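Local coordinates for putative carboxynorspermidine decarboxylase protein (Sinorhizobium meliloti, PDB 3MT1), which probably decarboxylates carboxynorspermidine and carboxyspermidine, with pyridoxal 5'-phosphate as cofactor, to give norspermidine and spermidine, at residues E233-T237 and D320-Y324; E264-D269 and Y324-N330; K238-V244 and R315-A321. One frame throughout, in Å; residues are numbered along the deposited sequence.

Contact 1: residues E233-T237 and D320-Y324; sequences EASIT and DAAGY. With SO4 (sulfate ion), chain D.
Glu233 reaches from the short helix 233-236 to the loop 320-324. Its CB sits 3.6 Å from sulfate O2. CG lies opposite the backbone N (chi1 -167°), and a bend at chi2 turns the carboxylate back over the loop. OE1 then meets Gly323 CA at 3.9 Å and lies at the ring edge of Tyr324, close to the ring plane; carboxylate and ring are only 20° apart. Gly323, without a side chain, lets Glu233 OE1 come this close. OE2 faces Asp320 OD2 at 3.7 Å, two like charges close together; the side chains come from opposite directions, their carboxylate planes nearly perpendicular. Asp320 OD1 has its hydrogen bond from Lys238 N. Ile236 CG2 packs against Ala322 CB at 3.5 Å. Sulfate O2 joins the two segments, gripped by Glu233 N (2.8 Å, nearly straight at 171°) and Tyr324 OH (2.9 Å); Gly199 N and Gly232 N also bind the ion. Such a cluster of backbone N-H groups at the C-terminal ends of barrel strands, with a tyrosine hydroxyl, is consistent with the pyridoxal-phosphate phosphate site of fold-type III decarboxylases, next to the predicted substrate-binding Glu233.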
loop_
_atom_site.group_PDB
_atom_site.type_symbol
_atom_site.label_atom_id
_atom_site.label_comp_id
_atom_site.label_asym_id
_atom_site.label_seq_id
_atom_site.Cartn_x
_atom_site.Cartn_y
_atom_site.Cartn_z
ATOM N N GLU B 233 -11.849 -1.966 -13.998
ATOM C CA GLU B 233 -10.812 -2.373 -14.943
ATOM C C GLU B 233 -11.180 -2.165 -16.403
ATOM O O GLU B 233 -10.340 -1.745 -17.210
ATOM C CB GLU B 233 -10.434 -3.825 -14.696
ATOM C CG GLU B 233 -9.145 -4.239 -15.425
ATOM C CD GLU B 233 -7.842 -3.618 -14.833
ATOM O OE1 GLU B 233 -7.750 -3.428 -13.588
ATOM O OE2 GLU B 233 -6.913 -3.336 -15.645
ATOM N N ALA B 234 -12.418 -2.444 -16.775
ATOM C CA ALA B 234 -12.746 -2.338 -18.191
ATOM C C ALA B 234 -12.718 -0.892 -18.761
ATOM O O ALA B 234 -12.583 -0.682 -19.974
ATOM C CB ALA B 234 -14.054 -3.035 -18.489
ATOM N N SER B 235 -12.840 0.109 -17.898
ATOM C CA SER B 235 -12.732 1.496 -18.341
ATOM C C SER B 235 -11.314 1.884 -18.745
ATOM O O SER B 235 -11.107 2.743 -19.610
ATOM C CB SER B 235 -13.161 2.420 -17.204
ATOM O OG SER B 235 -14.446 2.048 -16.767
ATOM N N ILE B 236 -10.348 1.230 -18.119
ATOM C CA ILE B 236 -9.030 1.780 -18.013
ATOM C C ILE B 236 -7.962 0.836 -18.587
ATOM O O ILE B 236 -6.771 1.163 -18.615
ATOM C CB ILE B 236 -8.822 2.175 -16.536
ATOM C CG1 ILE B 236 -8.387 3.595 -16.460
ATOM C CG2 ILE B 236 -8.005 1.179 -15.671
ATOM C CD1 ILE B 236 -9.560 4.505 -16.486
ATOM N N THR B 237 -8.439 -0.327 -19.038
ATOM C CA THR B 237 -7.642 -1.417 -19.571
ATOM C C THR B 237 -6.682 -0.918 -20.655
ATOM O O THR B 237 -7.081 -0.192 -21.563
ATOM C CB THR B 237 -8.590 -2.572 -20.084
ATOM O OG1 THR B 237 -7.888 -3.823 -20.160
ATOM C CG2 THR B 237 -9.209 -2.260 -21.446
ATOM N N ASP B 320 -0.379 -1.598 -18.979
ATOM C CA ASP B 320 -1.649 -1.713 -18.282
ATOM C C ASP B 320 -1.558 -1.401 -16.799
ATOM O O ASP B 320 -1.926 -2.222 -15.967
ATOM C CB ASP B 320 -2.238 -3.108 -18.453
ATOM C CG ASP B 320 -3.738 -3.107 -18.284
ATOM O OD1 ASP B 320 -4.312 -1.989 -18.301
ATOM O OD2 ASP B 320 -4.347 -4.196 -18.164
ATOM N N ALA B 321 -1.088 -0.211 -16.468
ATOM C CA ALA B 321 -0.869 0.127 -15.095
ATOM C C ALA B 321 -1.895 1.075 -14.463
ATOM O O ALA B 321 -1.621 1.627 -13.413
ATOM C CB ALA B 321 0.531 0.692 -14.948
ATOM N N ALA B 322 -3.077 1.259 -15.050
ATOM C CA ALA B 322 -4.031 2.250 -14.492
ATOM C C ALA B 322 -4.907 1.766 -13.326
ATOM O O ALA B 322 -5.227 2.551 -12.418
ATOM C CB ALA B 322 -4.902 2.861 -15.588
ATOM N N GLY B 323 -5.324 0.503 -13.356
ATOM C CA GLY B 323 -6.251 -0.010 -12.364
ATOM C C GLY B 323 -5.601 -0.463 -11.071
ATOM O O GLY B 323 -4.584 -1.208 -11.082
ATOM N N TYR B 324 -6.189 -0.039 -9.948
ATOM C CA TYR B 324 -5.787 -0.539 -8.646
ATOM C C TYR B 324 -4.303 -0.239 -8.404
ATOM O O TYR B 324 -3.621 -0.935 -7.633
ATOM C CB TYR B 324 -6.101 -2.056 -8.518
ATOM C CG TYR B 324 -7.577 -2.349 -8.606
ATOM C CD1 TYR B 324 -8.446 -2.043 -7.536
ATOM C CD2 TYR B 324 -8.135 -2.863 -9.791
ATOM C CE1 TYR B 324 -9.850 -2.282 -7.636
ATOM C CE2 TYR B 324 -9.508 -3.109 -9.910
ATOM C CZ TYR B 324 -10.352 -2.831 -8.835
ATOM O OH TYR B 324 -11.707 -3.063 -8.995
HETATM S S SO4 D . -13.601 -4.244 -11.653
HETATM O O1 SO4 D . -13.300 -5.666 -11.578
HETATM O O2 SO4 D . -12.382 -3.460 -11.743
HETATM O O3 SO4 D . -14.383 -4.087 -12.886
HETATM O O4 SO4 D . -14.415 -3.805 -10.511
#

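Contact 2: residues E264-D269 and Y324-N330; sequences EAHMLD and YTMVKKN. With SO4 (sulfate ion), chain D.
Asp269 and Lys328 form the salt bridge of this contact: NZ meets OD1 at 2.8 Å on its syn side, 27° out of the carboxylate plane. Lys328 NZ is also paired with Glu264 of the second subunit, so one ammonium group serves two acids. With an alanine in place of Asp269, Lys328 NZ would probably keep its intersubunit partner but lose this mate and turn more freely. Among the neutral hydrogen bonds, Asn330 holds the end of helix 263-266 twice, its ND2 on Glu264 O (3.0 Å, 163°) and its backbone N on a lone pair of Ala265 O (3.0 Å). Its CG stands between the backbone N and the carbonyl carbon (chi1 57°), which swings the amide over the helix end. Two waters fill in: one links His266 NE2 to Asn330 O, while His266 ND1 bonds Ser261; another links Leu268 N to Thr325 O. Apolar contacts are lighter. The Leu268 side chain crosses that of Lys328 at about a right angle, CD2 4.0 Å from CD, and selenomethionine Met267 lies alongside Thr325, CG to CG2 3.9 Å. The contact thus joins the dimer interface to the substrate site, where Asp269 is predicted to bind substrate, in this class-II decarboxylase.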
loop_
_atom_site.group_PDB
_atom_site.type_symbol
_atom_site.label_atom_id
_atom_site.label_comp_id
_atom_site.label_asym_id
_atom_site.label_seq_id
_atom_site.Cartn_x
_atom_site.Cartn_y
_atom_site.Cartn_z
ATOM N N GLU B 264 5.811 -2.434 -4.229
ATOM C CA GLU B 264 5.075 -2.227 -3.000
ATOM C C GLU B 264 4.439 -0.842 -2.966
ATOM O O GLU B 264 3.300 -0.675 -2.502
ATOM C CB GLU B 264 5.916 -2.477 -1.727
ATOM C CG GLU B 264 5.032 -2.375 -0.487
ATOM C CD GLU B 264 5.662 -2.910 0.775
ATOM O OE1 GLU B 264 6.631 -3.673 0.673
ATOM O OE2 GLU B 264 5.212 -2.545 1.876
ATOM N N ALA B 265 5.164 0.139 -3.486
ATOM C CA ALA B 265 4.731 1.519 -3.369
ATOM C C ALA B 265 3.848 1.930 -4.525
ATOM O O ALA B 265 3.060 2.861 -4.390
ATOM C CB ALA B 265 5.928 2.437 -3.285
ATOM N N HIS B 266 3.995 1.262 -5.660
ATOM C CA HIS B 266 3.486 1.810 -6.941
ATOM C C HIS B 266 2.529 0.931 -7.719
ATOM O O HIS B 266 1.804 1.437 -8.556
ATOM C CB HIS B 266 4.639 2.254 -7.846
ATOM C CG HIS B 266 5.580 3.193 -7.165
ATOM N ND1 HIS B 266 6.928 3.243 -7.446
ATOM C CD2 HIS B 266 5.364 4.106 -6.181
ATOM C CE1 HIS B 266 7.497 4.159 -6.681
ATOM N NE2 HIS B 266 6.573 4.690 -5.898
HETATM N N MSE B 267 2.532 -0.370 -7.449
HETATM C CA MSE B 267 1.712 -1.341 -8.184
HETATM C C MSE B 267 1.415 -2.504 -7.230
HETATM O O MSE B 267 1.771 -3.663 -7.461
HETATM C CB MSE B 267 2.465 -1.779 -9.437
HETATM C CG MSE B 267 2.275 -0.844 -10.675
HETATM SE SE MSE B 267 3.206 -1.697 -12.180
HETATM C CE MSE B 267 1.655 -2.663 -12.914
ATOM N N LEU B 268 0.771 -2.142 -6.122
ATOM C CA LEU B 268 0.749 -2.938 -4.934
ATOM C C LEU B 268 -0.022 -4.232 -5.134
ATOM O O LEU B 268 0.259 -5.228 -4.481
ATOM C CB LEU B 268 0.195 -2.097 -3.783
ATOM C CG LEU B 268 -0.204 -2.728 -2.433
ATOM C CD1 LEU B 268 0.997 -3.368 -1.699
ATOM C CD2 LEU B 268 -0.955 -1.738 -1.503
ATOM N N ASP B 269 -1.002 -4.219 -6.032
ATOM C CA ASP B 269 -1.673 -5.466 -6.422
ATOM C C ASP B 269 -0.692 -6.547 -6.869
ATOM O O ASP B 269 -0.906 -7.718 -6.579
ATOM C CB ASP B 269 -2.799 -5.243 -7.454
ATOM C CG ASP B 269 -4.199 -5.099 -6.782
ATOM O OD1 ASP B 269 -4.253 -4.589 -5.653
ATOM O OD2 ASP B 269 -5.242 -5.501 -7.363
ATOM N N TYR B 324 -6.189 -0.039 -9.948
ATOM C CA TYR B 324 -5.787 -0.539 -8.646
ATOM C C TYR B 324 -4.303 -0.239 -8.404
ATOM O O TYR B 324 -3.621 -0.935 -7.633
ATOM C CB TYR B 324 -6.101 -2.056 -8.518
ATOM C CG TYR B 324 -7.577 -2.349 -8.606
ATOM C CD1 TYR B 324 -8.446 -2.043 -7.536
ATOM C CD2 TYR B 324 -8.135 -2.863 -9.791
ATOM C CE1 TYR B 324 -9.850 -2.282 -7.636
ATOM C CE2 TYR B 324 -9.508 -3.109 -9.910
ATOM C CZ TYR B 324 -10.352 -2.831 -8.835
ATOM O OH TYR B 324 -11.707 -3.063 -8.995
ATOM N N THR B 325 -3.795 0.787 -9.076
ATOM C CA THR B 325 -2.403 1.179 -8.883
ATOM C C THR B 325 -2.366 2.542 -8.201
ATOM O O THR B 325 -1.994 2.646 -7.051
ATOM C CB THR B 325 -1.661 1.241 -10.207
ATOM O OG1 THR B 325 -2.379 2.134 -11.086
ATOM C CG2 THR B 325 -1.546 -0.182 -10.838
HETATM N N MSE B 326 -2.822 3.575 -8.902
HETATM C CA MSE B 326 -2.813 4.922 -8.372
HETATM C C MSE B 326 -3.599 5.072 -7.089
HETATM O O MSE B 326 -3.214 5.844 -6.244
HETATM C CB MSE B 326 -3.320 5.922 -9.406
HETATM C CG MSE B 326 -2.194 6.497 -10.243
HETATM SE SE MSE B 326 -2.700 7.231 -12.019
HETATM C CE MSE B 326 -3.360 5.540 -12.759
ATOM N N VAL B 327 -4.698 4.360 -6.946
ATOM C CA VAL B 327 -5.547 4.533 -5.775
ATOM C C VAL B 327 -4.908 3.972 -4.469
ATOM O O VAL B 327 -5.439 4.162 -3.382
ATOM C CB VAL B 327 -6.907 3.822 -5.985
ATOM C CG1 VAL B 327 -7.882 4.675 -6.880
ATOM C CG2 VAL B 327 -6.670 2.408 -6.528
ATOM N N LYS B 328 -3.784 3.267 -4.587
ATOM C CA LYS B 328 -3.245 2.593 -3.428
ATOM C C LYS B 328 -1.740 2.768 -3.331
ATOM O O LYS B 328 -1.073 2.049 -2.618
ATOM C CB LYS B 328 -3.700 1.125 -3.347
ATOM C CG LYS B 328 -3.465 0.284 -4.604
ATOM C CD LYS B 328 -3.791 -1.198 -4.321
ATOM C CE LYS B 328 -5.135 -1.580 -4.888
ATOM N NZ LYS B 328 -5.733 -2.722 -4.200
ATOM N N LYS B 329 -1.219 3.765 -4.026
ATOM C CA LYS B 329 0.186 4.072 -3.931
ATOM C C LYS B 329 0.552 4.631 -2.569
ATOM O O LYS B 329 -0.250 5.298 -1.910
ATOM C CB LYS B 329 0.573 5.039 -5.033
ATOM C CG LYS B 329 -0.125 6.399 -5.000
ATOM C CD LYS B 329 0.320 7.244 -6.219
ATOM C CE LYS B 329 -0.735 8.320 -6.561
ATOM N NZ LYS B 329 -1.028 9.097 -5.318
ATOM N N ASN B 330 1.776 4.374 -2.147
ATOM C CA ASN B 330 2.212 4.801 -0.820
ATOM C C ASN B 330 3.715 5.215 -0.787
ATOM O O ASN B 330 4.447 5.085 -1.792
ATOM C CB ASN B 330 1.937 3.664 0.154
ATOM C CG ASN B 330 2.615 2.396 -0.274
ATOM O OD1 ASN B 330 3.805 2.209 -0.006
ATOM N ND2 ASN B 330 1.888 1.529 -0.995
HETATM S S SO4 D . -13.601 -4.244 -11.653
HETATM O O1 SO4 D . -13.300 -5.666 -11.578
HETATM O O2 SO4 D . -12.382 -3.460 -11.743
HETATM O O3 SO4 D . -14.383 -4.087 -12.886
HETATM O O4 SO4 D . -14.415 -3.805 -10.511
HETATM O O HOH W 1 6.223 6.443 -3.573
HETATM O O HOH W 2 0.073 0.920 -5.809
HETATM O O HOH W 3 -1.602 -2.442 -7.987
#

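Contact 3: residues K238-V244 and R315-A321; sequences KSTTLEV and RISFQDA
Glu243 and Arg315 meet because both chains fold back: Glu243 bends at chi2, while Arg315, with CG opposite the backbone N, turns at chi2 and again at chi3. The segments form an antiparallel beta pair in the C-terminal sheet domain of the decarboxylase, strands 240-244 and 315-318 running at 152° to each other. Leu242 with Phe318 and Val244 with Ile316 are hydrogen-bonded pairs flanking the non-hydrogen-bonded pair Glu243-Ser317. In the outer pair Val244 N points nearly along the C=O axis of Ile316, N to O 2.8 Å, and Ile316 N returns the bond to Val244 O. On the Glu243 face, OE1 accepts two donors: Ser317 OG on its syn side at 2.8 Å, and Arg315 NH1 on its anti side at 3.1 Å, the latter a salt bridge. OE2 takes the hydroxyl of Thr241 on its anti lone pair, and the donors together probably limit the rotation of the carboxylate. The guanidinium plane stands 63° from it and lays one face over Glu243 CB. The other face of the sheet is apolar: Val244 CG2 rests 3.8 Å from Phe318 CE2, and Ile316 CG2 lies over one face of that ring, near the rim; the ring also stacks with Phe301. Leu242 CB approaches Ala321 CB at 4.1 Å. Past the end of strand 315-318, Ala321 N bonds Thr240 O from above the carbonyl plane. At the far end, Lys238 N reaches Asp320 OD1 at 2.6 Å, coming from above the carboxylate plane, 62° out of it.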
loop_
_atom_site.group_PDB
_atom_site.type_symbol
_atom_site.label_atom_id
_atom_site.label_comp_id
_atom_site.label_asym_id
_atom_site.label_seq_id
_atom_site.Cartn_x
_atom_site.Cartn_y
_atom_site.Cartn_z
ATOM N N LYS B 238 -5.405 -1.281 -20.534
ATOM C CA LYS B 238 -4.391 -0.999 -21.578
ATOM C C LYS B 238 -4.248 0.486 -21.935
ATOM O O LYS B 238 -3.723 0.830 -23.002
ATOM C CB LYS B 238 -4.692 -1.811 -22.852
ATOM C CG LYS B 238 -4.585 -3.319 -22.650
ATOM C CD LYS B 238 -5.106 -4.051 -23.873
ATOM C CE LYS B 238 -6.183 -5.093 -23.475
ATOM N NZ LYS B 238 -5.640 -6.212 -22.620
ATOM N N SER B 239 -4.720 1.360 -21.058
ATOM C CA SER B 239 -4.730 2.770 -21.366
ATOM C C SER B 239 -3.505 3.456 -20.853
ATOM O O SER B 239 -3.138 4.518 -21.369
ATOM C CB SER B 239 -5.930 3.475 -20.750
ATOM O OG SER B 239 -5.661 3.761 -19.385
ATOM N N THR B 240 -2.898 2.876 -19.819
ATOM C CA THR B 240 -1.900 3.582 -19.039
ATOM C C THR B 240 -0.640 2.747 -18.844
ATOM O O THR B 240 -0.717 1.554 -18.673
ATOM C CB THR B 240 -2.507 3.938 -17.664
ATOM O OG1 THR B 240 -3.715 4.704 -17.862
ATOM C CG2 THR B 240 -1.521 4.715 -16.760
ATOM N N THR B 241 0.521 3.397 -18.833
ATOM C CA THR B 241 1.785 2.720 -18.531
ATOM C C THR B 241 2.461 3.323 -17.295
ATOM O O THR B 241 2.191 4.481 -16.936
ATOM C CB THR B 241 2.756 2.818 -19.709
ATOM O OG1 THR B 241 2.878 4.202 -20.093
ATOM C CG2 THR B 241 2.248 1.980 -20.931
ATOM N N LEU B 242 3.325 2.538 -16.640
ATOM C CA LEU B 242 4.237 3.081 -15.637
ATOM C C LEU B 242 5.653 3.167 -16.249
ATOM O O LEU B 242 6.282 2.139 -16.481
ATOM C CB LEU B 242 4.232 2.238 -14.330
ATOM C CG LEU B 242 5.253 2.580 -13.220
ATOM C CD1 LEU B 242 5.198 4.059 -12.773
ATOM C CD2 LEU B 242 5.232 1.601 -11.985
ATOM N N GLU B 243 6.141 4.385 -16.490
ATOM C CA GLU B 243 7.454 4.607 -17.076
ATOM C C GLU B 243 8.612 4.585 -16.065
ATOM O O GLU B 243 8.598 5.357 -15.102
ATOM C CB GLU B 243 7.434 5.936 -17.824
ATOM C CG GLU B 243 6.320 6.019 -18.880
ATOM C CD GLU B 243 6.424 4.944 -19.970
ATOM O OE1 GLU B 243 7.551 4.642 -20.469
ATOM O OE2 GLU B 243 5.364 4.398 -20.338
ATOM N N VAL B 244 9.612 3.727 -16.275
ATOM C CA VAL B 244 10.762 3.657 -15.346
ATOM C C VAL B 244 12.147 3.614 -16.055
ATOM O O VAL B 244 12.233 3.361 -17.260
ATOM C CB VAL B 244 10.688 2.453 -14.350
ATOM C CG1 VAL B 244 9.372 2.434 -13.579
ATOM C CG2 VAL B 244 10.906 1.123 -15.082
ATOM N N ARG B 315 15.068 2.920 -20.509
ATOM C CA ARG B 315 13.728 3.219 -20.127
ATOM C C ARG B 315 12.908 1.967 -20.338
ATOM O O ARG B 315 13.018 1.337 -21.382
ATOM C CB ARG B 315 13.204 4.346 -21.010
ATOM C CG ARG B 315 11.701 4.396 -21.049
ATOM C CD ARG B 315 11.136 4.901 -19.683
ATOM N NE ARG B 315 11.468 6.311 -19.553
ATOM C CZ ARG B 315 10.754 7.258 -20.140
ATOM N NH1 ARG B 315 9.685 6.901 -20.835
ATOM N NH2 ARG B 315 11.085 8.539 -20.023
ATOM N N ILE B 316 12.097 1.617 -19.336
ATOM C CA ILE B 316 11.178 0.473 -19.379
ATOM C C ILE B 316 9.737 0.925 -19.059
ATOM O O ILE B 316 9.535 1.683 -18.116
ATOM C CB ILE B 316 11.648 -0.615 -18.366
ATOM C CG1 ILE B 316 12.891 -1.354 -18.899
ATOM C CG2 ILE B 316 10.513 -1.619 -18.007
ATOM C CD1 ILE B 316 13.650 -2.128 -17.836
ATOM N N SER B 317 8.762 0.464 -19.837
ATOM C CA SER B 317 7.345 0.817 -19.649
ATOM C C SER B 317 6.494 -0.366 -19.148
ATOM O O SER B 317 6.204 -1.283 -19.902
ATOM C CB SER B 317 6.719 1.324 -20.969
ATOM O OG SER B 317 7.609 2.134 -21.709
ATOM N N PHE B 318 6.050 -0.350 -17.900
ATOM C CA PHE B 318 5.118 -1.403 -17.497
ATOM C C PHE B 318 3.756 -1.121 -18.059
ATOM O O PHE B 318 3.231 -0.033 -17.939
ATOM C CB PHE B 318 5.144 -1.655 -15.988
ATOM C CG PHE B 318 6.481 -2.136 -15.527
ATOM C CD1 PHE B 318 6.967 -3.358 -15.956
ATOM C CD2 PHE B 318 7.301 -1.331 -14.734
ATOM C CE1 PHE B 318 8.233 -3.807 -15.572
ATOM C CE2 PHE B 318 8.569 -1.760 -14.330
ATOM C CZ PHE B 318 9.039 -3.007 -14.763
ATOM N N GLN B 319 3.201 -2.122 -18.696
ATOM C CA GLN B 319 1.960 -1.959 -19.435
ATOM C C GLN B 319 0.756 -2.115 -18.518
ATOM O O GLN B 319 0.859 -2.708 -17.430
ATOM C CB GLN B 319 1.893 -2.979 -20.588
ATOM C CG GLN B 319 3.050 -2.881 -21.569
ATOM C CD GLN B 319 3.127 -1.531 -22.286
ATOM O OE1 GLN B 319 2.134 -1.014 -22.830
ATOM N NE2 GLN B 319 4.317 -0.950 -22.281
ATOM N N ASP B 320 -0.379 -1.598 -18.979
ATOM C CA ASP B 320 -1.649 -1.713 -18.282
ATOM C C ASP B 320 -1.558 -1.401 -16.799
ATOM O O ASP B 320 -1.926 -2.222 -15.967
ATOM C CB ASP B 320 -2.238 -3.108 -18.453
ATOM C CG ASP B 320 -3.738 -3.107 -18.284
ATOM O OD1 ASP B 320 -4.312 -1.989 -18.301
ATOM O OD2 ASP B 320 -4.347 -4.196 -18.164
ATOM N N ALA B 321 -1.088 -0.211 -16.468
ATOM C CA ALA B 321 -0.869 0.127 -15.095
ATOM C C ALA B 321 -1.895 1.075 -14.463
ATOM O O ALA B 321 -1.621 1.627 -13.413
ATOM C CB ALA B 321 0.531 0.692 -14.948
#

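The three contacts lie 11 to 13 Å apart between centres, around the junction of the eight-stranded parallel barrel with the C-terminal sheet domain. Residues 233-237 follow the last barrel strand, 226-229, and lead through Lys238 and Ser239 into strand 240-251; residues 264-269 come next, and 315-330 supply every second segment. Contacts 1 and 3 share Asp320 and Ala321, while contacts 1 and 2 share Tyr324. The segments of contact 2 alternate along the chain with those of the other two. Selenomethionine Met267 packs on Leu242, Phe318 and Ala321, tying contact 2 to the sheet pair. The continuous run 315-330 thus connects sheet, sulfate site and dimer interface, and brings the predicted substrate-binding Glu233 and Asp269 both close to Tyr324.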